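Local coordinates for RTX toxin (Vibrio vulnificus CMCP6, PDB 6A8J), which is a virulence toxin that probably inactivates the host small GTPases Ras and Rap1 as a specific endopeptidase, at residues I336-L341 / T375-A380; V388-N393 / E420-L425. One frame throughout, in Å; residues are numbered along the deposited sequence.

Contacts 1 and 2 lie on opposite faces of one parallel sheet, their centres about 13 Å apart. Strands 333-338 and 386-391 are neighbours in that sheet, joined by a probable backbone hydrogen bond of 2.9 Å between Leu338 N and Val388 O. In contact 1, helix 374-382 packs against the first of these strands; the chain then enters strand 386-391, and helix 405-423 returns across the other face to make contact 2. The two contacts thus follow in series along the chain, each pinning a helix to the sheet by apolar side chains, so that helices pack on both faces of the sheet.

Contact 1 (I336-L341 / T375-A380); sequences IGLEHL and TLFENA
The strand residues Ile336 to Leu338 run nearly antiparallel to helix 375-380, at 155° between their directions and with their axes 11.8 Å apart, so the layers are bridged by long side chains. Ile336 and Ala380 are the closest pair by backbone, with 8.2 Å between their CA atoms. The reach falls to the extended isoleucine, whose Ile336 CD1 stops 4.5 Å from Ala380 CB; the short alanine suits a place where helix and strand lie nearest. Leu338 and Leu376 meet tip to tip, CD1 of the former 4.0 Å from CD2 of the latter. Leu376 carries its CG anti to the backbone N (chi1 178°), which sends the branched end off the helix and onto the sheet. Phe377 extends the contact. Its CB leaves the helix obliquely to the strand, but the long flat ring carries CZ to within 4.1 Å of Leu341 CD1, a methyl at the ring edge, near its plane. Leu341 lies in the corner formed by residues 339-341. Phe377 CZ also lies 4.5 Å from Leu338 CD1, which approaches obliquely, so the ring touches both strand and turn. It also touches Ile387 of the adjoining strand and Tyr353. These apolar contacts are the helix-on-sheet packing of a beta-alpha-beta crossover from strand 333-338 to strand 386-391, whose helical connection packs helix 374-382 on this face, beside helix 343-356.

Contact 2 (V388-N393 / E420-L425); sequences VALDAN and EVLQNL
Leu390 N makes a probable hydrogen bond to Leu338 O, one of the backbone bonds that join this strand to strand 333-338, while the leucine side chain meets helix 405-423. The contact itself is made of branched aliphatic groups. Val421 sits at the centre: its CG1 reaches Val388 CG2 at 3.8 Å, tip to tip, and Leu390 CD2 at 3.9 Å, where the two side chains cross obliquely. That methyl is anti to the valine's own backbone N (chi1 168°), which directs it between the two strand residues. Beside it, Leu390 CD1 and Leu422 CD1 meet end on at 3.7 Å, and Leu422 CD2 lies 4.4 Å from Val388 CG2, a looser contact. Valine is compact enough to sit close to the strand, whereas the leucines span a wider gap. Leu422 continues onto Phe431 and Ala433 of strand 430-436 and onto Val335, so the helix end rests on three strands. Residues 420-423 form a weakly bonded last turn of wider, pi-type geometry, after which the chain leads to strand 430-436. Helix 405-423 is thus the helix of a beta-alpha-beta crossover from strand 386-391 to strand 430-436, on the face opposite helix 374-382, as in a three-layer alpha/beta/alpha fold.

Contact 1 (I336-L341 / T375-A380)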
ATOM      1  N   ILE A 336      21.617   0.867   8.460  1.00 31.92           N
ATOM      2  CA  ILE A 336      21.565  -0.370   7.687  1.00 31.27           C
ATOM      3  C   ILE A 336      20.145  -0.636   7.192  1.00 29.57           C
ATOM      4  O   ILE A 336      19.225  -0.818   7.989  1.00 28.99           O
ATOM      5  CB  ILE A 336      22.049  -1.572   8.514  1.00 32.07           C
ATOM      6  CG1 ILE A 336      23.476  -1.332   9.013  1.00 34.05           C
ATOM      7  CG2 ILE A 336      21.967  -2.848   7.691  1.00 31.67           C
ATOM      8  CD1 ILE A 336      23.963  -2.374   9.992  1.00 35.14           C
ATOM      9  N   GLY A 337      19.972  -0.658   5.875  1.00 28.72           N
ATOM     10  CA  GLY A 337      18.654  -0.823   5.289  1.00 32.34           C
ATOM     11  C   GLY A 337      18.349  -2.239   4.842  1.00 27.36           C
ATOM     12  O   GLY A 337      19.144  -2.866   4.139  1.00 27.73           O
ATOM     13  N   LEU A 338      17.187  -2.742   5.246  1.00 23.60           N
ATOM     14  CA  LEU A 338      16.761  -4.083   4.866  1.00 23.50           C
ATOM     15  C   LEU A 338      15.408  -4.060   4.161  1.00 27.36           C
ATOM     16  O   LEU A 338      14.437  -3.508   4.679  1.00 29.29           O
ATOM     17  CB  LEU A 338      16.690  -4.991   6.095  1.00 23.85           C
ATOM     18  CG  LEU A 338      17.986  -5.211   6.880  1.00 25.03           C
ATOM     19  CD1 LEU A 338      17.740  -6.139   8.058  1.00 25.40           C
ATOM     20  CD2 LEU A 338      19.081  -5.761   5.980  1.00 25.98           C
ATOM     21  N   GLU A 339      15.351  -4.660   2.978  1.00 24.24           N
ATOM     22  CA  GLU A 339      14.100  -4.778   2.243  1.00 23.71           C
ATOM     23  C   GLU A 339      13.332  -6.006   2.726  1.00 24.49           C
ATOM     24  O   GLU A 339      12.206  -6.263   2.301  1.00 29.97           O
ATOM     25  CB  GLU A 339      14.362  -4.865   0.737  1.00 30.35           C
ATOM     26  CG  GLU A 339      13.141  -4.592  -0.132  1.00 37.21           C
ATOM     27  CD  GLU A 339      13.348  -5.000  -1.577  1.00 44.02           C
ATOM     28  OE1 GLU A 339      14.394  -5.615  -1.878  1.00 40.69           O
ATOM     29  OE2 GLU A 339      12.467  -4.706  -2.412  1.00 46.99           O
ATOM     30  N   HIS A 340      13.953  -6.758   3.630  1.00 22.66           N
ATOM     31  CA  HIS A 340      13.380  -8.003   4.126  1.00 23.75           C
ATOM     32  C   HIS A 340      12.211  -7.768   5.081  1.00 22.43           C
ATOM     33  O   HIS A 340      11.416  -8.672   5.330  1.00 22.70           O
ATOM     34  CB  HIS A 340      14.458  -8.837   4.822  1.00 24.01           C
ATOM     35  CG  HIS A 340      15.673  -9.075   3.981  1.00 24.91           C
ATOM     36  ND1 HIS A 340      16.607  -8.095   3.727  1.00 24.89           N
ATOM     37  CD2 HIS A 340      16.106 -10.184   3.334  1.00 26.08           C
ATOM     38  CE1 HIS A 340      17.564  -8.587   2.961  1.00 25.96           C
ATOM     39  NE2 HIS A 340      17.284  -9.853   2.708  1.00 26.72           N
ATOM     40  N   LEU A 341      12.104  -6.553   5.610  1.00 24.69           N
ATOM     41  CA  LEU A 341      11.071  -6.247   6.594  1.00 24.35           C
ATOM     42  C   LEU A 341      10.156  -5.111   6.143  1.00 23.76           C
ATOM     43  O   LEU A 341      10.593  -4.179   5.469  1.00 25.24           O
ATOM     44  CB  LEU A 341      11.714  -5.894   7.938  1.00 26.07           C
ATOM     45  CG  LEU A 341      12.719  -6.904   8.495  1.00 25.41           C
ATOM     46  CD1 LEU A 341      13.343  -6.383   9.781  1.00 25.84           C
ATOM     47  CD2 LEU A 341      12.058  -8.255   8.724  1.00 25.79           C
ATOM     48  N   THR A 375      22.214 -11.930  15.275  1.00 35.85           N
ATOM     49  CA  THR A 375      23.539 -11.365  15.511  1.00 37.39           C
ATOM     50  C   THR A 375      23.720 -10.026  14.804  1.00 36.43           C
ATOM     51  O   THR A 375      24.478  -9.171  15.261  1.00 37.39           O
ATOM     52  CB  THR A 375      24.650 -12.323  15.043  1.00 39.32           C
ATOM     53  OG1 THR A 375      24.576 -12.489  13.622  1.00 45.88           O
ATOM     54  CG2 THR A 375      24.497 -13.676  15.710  1.00 40.53           C
ATOM     55  N   LEU A 376      23.022  -9.853  13.686  1.00 34.72           N
ATOM     56  CA  LEU A 376      23.052  -8.599  12.945  1.00 33.74           C
ATOM     57  C   LEU A 376      22.509  -7.457  13.795  1.00 33.10           C
ATOM     58  O   LEU A 376      23.113  -6.388  13.878  1.00 33.64           O
ATOM     59  CB  LEU A 376      22.245  -8.720  11.652  1.00 32.12           C
ATOM     60  CG  LEU A 376      22.142  -7.460  10.790  1.00 31.05           C
ATOM     61  CD1 LEU A 376      23.494  -7.099  10.200  1.00 32.35           C
ATOM     62  CD2 LEU A 376      21.105  -7.642   9.694  1.00 29.50           C
ATOM     63  N   PHE A 377      21.367  -7.697  14.431  1.00 32.19           N
ATOM     64  CA  PHE A 377      20.720  -6.693  15.267  1.00 31.75           C
ATOM     65  C   PHE A 377      21.502  -6.431  16.550  1.00 33.59           C
ATOM     66  O   PHE A 377      21.452  -5.331  17.100  1.00 33.88           O
ATOM     67  CB  PHE A 377      19.290  -7.123  15.600  1.00 30.55           C
ATOM     68  CG  PHE A 377      18.333  -6.987  14.452  1.00 28.81           C
ATOM     69  CD1 PHE A 377      18.375  -7.870  13.387  1.00 28.49           C
ATOM     70  CD2 PHE A 377      17.386  -5.977  14.440  1.00 27.76           C
ATOM     71  CE1 PHE A 377      17.497  -7.744  12.329  1.00 27.13           C
ATOM     72  CE2 PHE A 377      16.503  -5.847  13.385  1.00 26.38           C
ATOM     73  CZ  PHE A 377      16.559  -6.732  12.330  1.00 26.06           C
ATOM     74  N   GLU A 378      22.221  -7.443  17.025  1.00 35.07           N
ATOM     75  CA  GLU A 378      23.054  -7.291  18.213  1.00 37.16           C
ATOM     76  C   GLU A 378      24.270  -6.422  17.917  1.00 38.45           C
ATOM     77  O   GLU A 378      24.598  -5.517  18.684  1.00 39.59           O
ATOM     78  CB  GLU A 378      23.503  -8.655  18.741  1.00 38.60           C
ATOM     79  CG  GLU A 378      22.378  -9.507  19.300  1.00 37.87           C
ATOM     80  CD  GLU A 378      22.872 -10.833  19.842  1.00 39.56           C
ATOM     81  OE1 GLU A 378      24.098 -11.068  19.820  1.00 41.39           O
ATOM     82  OE2 GLU A 378      22.032 -11.642  20.286  1.00 46.99           O
ATOM     83  N   ASN A 379      24.935  -6.702  16.801  1.00 38.48           N
ATOM     84  CA  ASN A 379      26.110  -5.939  16.401  1.00 39.81           C
ATOM     85  C   ASN A 379      25.749  -4.510  16.018  1.00 38.80           C
ATOM     86  O   ASN A 379      26.536  -3.587  16.219  1.00 40.23           O
ATOM     87  CB  ASN A 379      26.826  -6.627  15.237  1.00 40.13           C
ATOM     88  CG  ASN A 379      27.401  -7.976  15.622  1.00 44.07           C
ATOM     89  OD1 ASN A 379      27.679  -8.235  16.793  1.00 45.67           O
ATOM     90  ND2 ASN A 379      27.584  -8.844  14.634  1.00 45.25           N
ATOM     91  N   ALA A 380      24.552  -4.334  15.465  1.00 36.54           N
ATOM     92  CA  ALA A 380      24.080  -3.014  15.071  1.00 35.59           C
ATOM     93  C   ALA A 380      23.827  -2.144  16.294  1.00 36.43           C
ATOM     94  O   ALA A 380      24.150  -0.957  16.301  1.00 48.63           O
ATOM     95  CB  ALA A 380      22.819  -3.129  14.230  1.00 33.22           C
TER

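Contact 2 (V388-N393 / E420-L425)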
ATOM      1  N   VAL A 388      16.770  -0.127   9.479  1.00 24.60           N
ATOM      2  CA  VAL A 388      15.485   0.333   8.971  1.00 23.61           C
ATOM      3  C   VAL A 388      14.864  -0.673   8.007  1.00 22.66           C
ATOM      4  O   VAL A 388      15.559  -1.309   7.214  1.00 22.74           O
ATOM      5  CB  VAL A 388      15.619   1.701   8.268  1.00 34.07           C
ATOM      6  CG1 VAL A 388      15.902   2.794   9.287  1.00 24.89           C
ATOM      7  CG2 VAL A 388      16.713   1.658   7.211  1.00 38.17           C
ATOM      8  N   ALA A 389      13.547  -0.820   8.095  1.00 22.02           N
ATOM      9  CA  ALA A 389      12.804  -1.661   7.168  1.00 21.36           C
ATOM     10  C   ALA A 389      12.441  -0.853   5.926  1.00 20.98           C
ATOM     11  O   ALA A 389      11.978   0.283   6.033  1.00 21.01           O
ATOM     12  CB  ALA A 389      11.563  -2.217   7.833  1.00 21.12           C
ATOM     13  N   LEU A 390      12.648  -1.439   4.751  1.00 20.84           N
ATOM     14  CA  LEU A 390      12.519  -0.694   3.503  1.00 20.74           C
ATOM     15  C   LEU A 390      11.446  -1.234   2.561  1.00 20.40           C
ATOM     16  O   LEU A 390      11.311  -0.756   1.436  1.00 31.81           O
ATOM     17  CB  LEU A 390      13.864  -0.668   2.774  1.00 21.15           C
ATOM     18  CG  LEU A 390      15.009   0.052   3.485  1.00 21.76           C
ATOM     19  CD1 LEU A 390      16.281  -0.026   2.660  1.00 22.40           C
ATOM     20  CD2 LEU A 390      14.635   1.497   3.759  1.00 21.83           C
ATOM     21  N   ASP A 391      10.679  -2.218   3.017  1.00 29.35           N
ATOM     22  CA  ASP A 391       9.651  -2.815   2.169  1.00 35.70           C
ATOM     23  C   ASP A 391       8.289  -2.166   2.392  1.00 31.98           C
ATOM     24  O   ASP A 391       7.964  -1.737   3.500  1.00 29.16           O
ATOM     25  CB  ASP A 391       9.560  -4.321   2.414  1.00 43.10           C
ATOM     26  CG  ASP A 391       8.646  -5.019   1.424  1.00 54.41           C
ATOM     27  OD1 ASP A 391       8.514  -4.520   0.286  1.00 65.84           O
ATOM     28  OD2 ASP A 391       8.062  -6.063   1.781  1.00 51.50           O
ATOM     29  N   ALA A 392       7.498  -2.097   1.327  1.00 34.79           N
ATOM     30  CA  ALA A 392       6.161  -1.522   1.398  1.00 36.65           C
ATOM     31  C   ALA A 392       5.145  -2.569   1.836  1.00 35.45           C
ATOM     32  O   ALA A 392       5.500  -3.715   2.104  1.00 42.29           O
ATOM     33  CB  ALA A 392       5.768  -0.931   0.060  1.00 45.75           C
ATOM     34  N   ASN A 393       3.879  -2.171   1.897  1.00 25.80           N
ATOM     35  CA  ASN A 393       2.822  -3.058   2.361  1.00 51.41           C
ATOM     36  C   ASN A 393       2.042  -3.682   1.208  1.00 57.14           C
ATOM     37  O   ASN A 393       0.820  -3.813   1.274  1.00 67.42           O
ATOM     38  CB  ASN A 393       1.868  -2.300   3.285  1.00 38.95           C
ATOM     39  CG  ASN A 393       2.600  -1.521   4.361  1.00 38.24           C
ATOM     40  OD1 ASN A 393       3.713  -1.873   4.752  1.00 50.73           O
ATOM     41  ND2 ASN A 393       1.976  -0.453   4.846  1.00 31.57           N
ATOM     42  N   GLU A 420      12.062   8.641   1.883  1.00 38.92           N
ATOM     43  CA  GLU A 420      11.777   9.214   3.195  1.00 43.76           C
ATOM     44  C   GLU A 420      12.678   8.657   4.295  1.00 39.40           C
ATOM     45  O   GLU A 420      12.570   9.062   5.451  1.00 48.26           O
ATOM     46  CB  GLU A 420      10.311   8.980   3.568  1.00 61.56           C
ATOM     47  CG  GLU A 420       9.316   9.671   2.650  1.00 82.44           C
ATOM     48  CD  GLU A 420       7.876   9.398   3.042  1.00 94.26           C
ATOM     49  OE1 GLU A 420       7.652   8.570   3.951  1.00 97.57           O
ATOM     50  OE2 GLU A 420       6.968  10.010   2.441  1.00100.66           O
ATOM     51  N   VAL A 421      13.565   7.735   3.936  1.00 24.43           N
ATOM     52  CA  VAL A 421      14.414   7.077   4.923  1.00 24.63           C
ATOM     53  C   VAL A 421      15.905   7.248   4.637  1.00 25.42           C
ATOM     54  O   VAL A 421      16.682   7.563   5.539  1.00 37.59           O
ATOM     55  CB  VAL A 421      14.088   5.567   5.013  1.00 23.52           C
ATOM     56  CG1 VAL A 421      15.146   4.828   5.818  1.00 23.90           C
ATOM     57  CG2 VAL A 421      12.706   5.355   5.620  1.00 23.07           C
ATOM     58  N   LEU A 422      16.304   7.055   3.384  1.00 25.11           N
ATOM     59  CA  LEU A 422      17.723   6.992   3.044  1.00 25.89           C
ATOM     60  C   LEU A 422      18.259   8.209   2.291  1.00 26.92           C
ATOM     61  O   LEU A 422      19.471   8.401   2.211  1.00 28.00           O
ATOM     62  CB  LEU A 422      18.000   5.736   2.216  1.00 25.15           C
ATOM     63  CG  LEU A 422      17.658   4.396   2.868  1.00 24.40           C
ATOM     64  CD1 LEU A 422      17.907   3.252   1.901  1.00 24.00           C
ATOM     65  CD2 LEU A 422      18.461   4.207   4.145  1.00 25.23           C
ATOM     66  N   GLN A 423      17.369   9.028   1.741  1.00 33.93           N
ATOM     67  CA  GLN A 423      17.799  10.123   0.874  1.00 34.34           C
ATOM     68  C   GLN A 423      18.425  11.287   1.644  1.00 37.72           C
ATOM     69  O   GLN A 423      19.492  11.776   1.274  1.00 43.92           O
ATOM     70  CB  GLN A 423      16.627  10.631   0.032  1.00 33.88           C
ATOM     71  CG  GLN A 423      17.006  11.739  -0.943  1.00 36.34           C
ATOM     72  CD  GLN A 423      15.943  11.990  -1.998  1.00 42.26           C
ATOM     73  OE1 GLN A 423      15.004  11.209  -2.151  1.00 37.16           O
ATOM     74  NE2 GLN A 423      16.089  13.085  -2.734  1.00 54.62           N
ATOM     75  N   ASN A 424      17.769  11.730   2.711  1.00 42.77           N
ATOM     76  CA  ASN A 424      18.250  12.890   3.455  1.00 54.20           C
ATOM     77  C   ASN A 424      18.687  12.563   4.880  1.00 53.69           C
ATOM     78  O   ASN A 424      18.010  12.918   5.845  1.00 41.65           O
ATOM     79  CB  ASN A 424      17.178  13.980   3.484  1.00 63.93           C
ATOM     80  CG  ASN A 424      16.874  14.533   2.107  1.00 69.00           C
ATOM     81  OD1 ASN A 424      15.906  14.131   1.461  1.00 68.88           O
ATOM     82  ND2 ASN A 424      17.707  15.460   1.645  1.00 75.06           N
ATOM     83  N   LEU A 425      19.827  11.890   5.000  1.00 41.85           N
ATOM     84  CA  LEU A 425      20.426  11.606   6.299  1.00 38.89           C
ATOM     85  C   LEU A 425      21.284  12.789   6.742  1.00 36.59           C
ATOM     86  O   LEU A 425      21.693  13.598   5.907  1.00 37.12           O
ATOM     87  CB  LEU A 425      21.266  10.325   6.235  1.00 33.14           C
ATOM     88  CG  LEU A 425      20.511   9.022   5.960  1.00 31.00           C
ATOM     89  CD1 LEU A 425      21.453   7.828   6.020  1.00 30.97           C
ATOM     90  CD2 LEU A 425      19.360   8.853   6.938  1.00 30.34           C
TER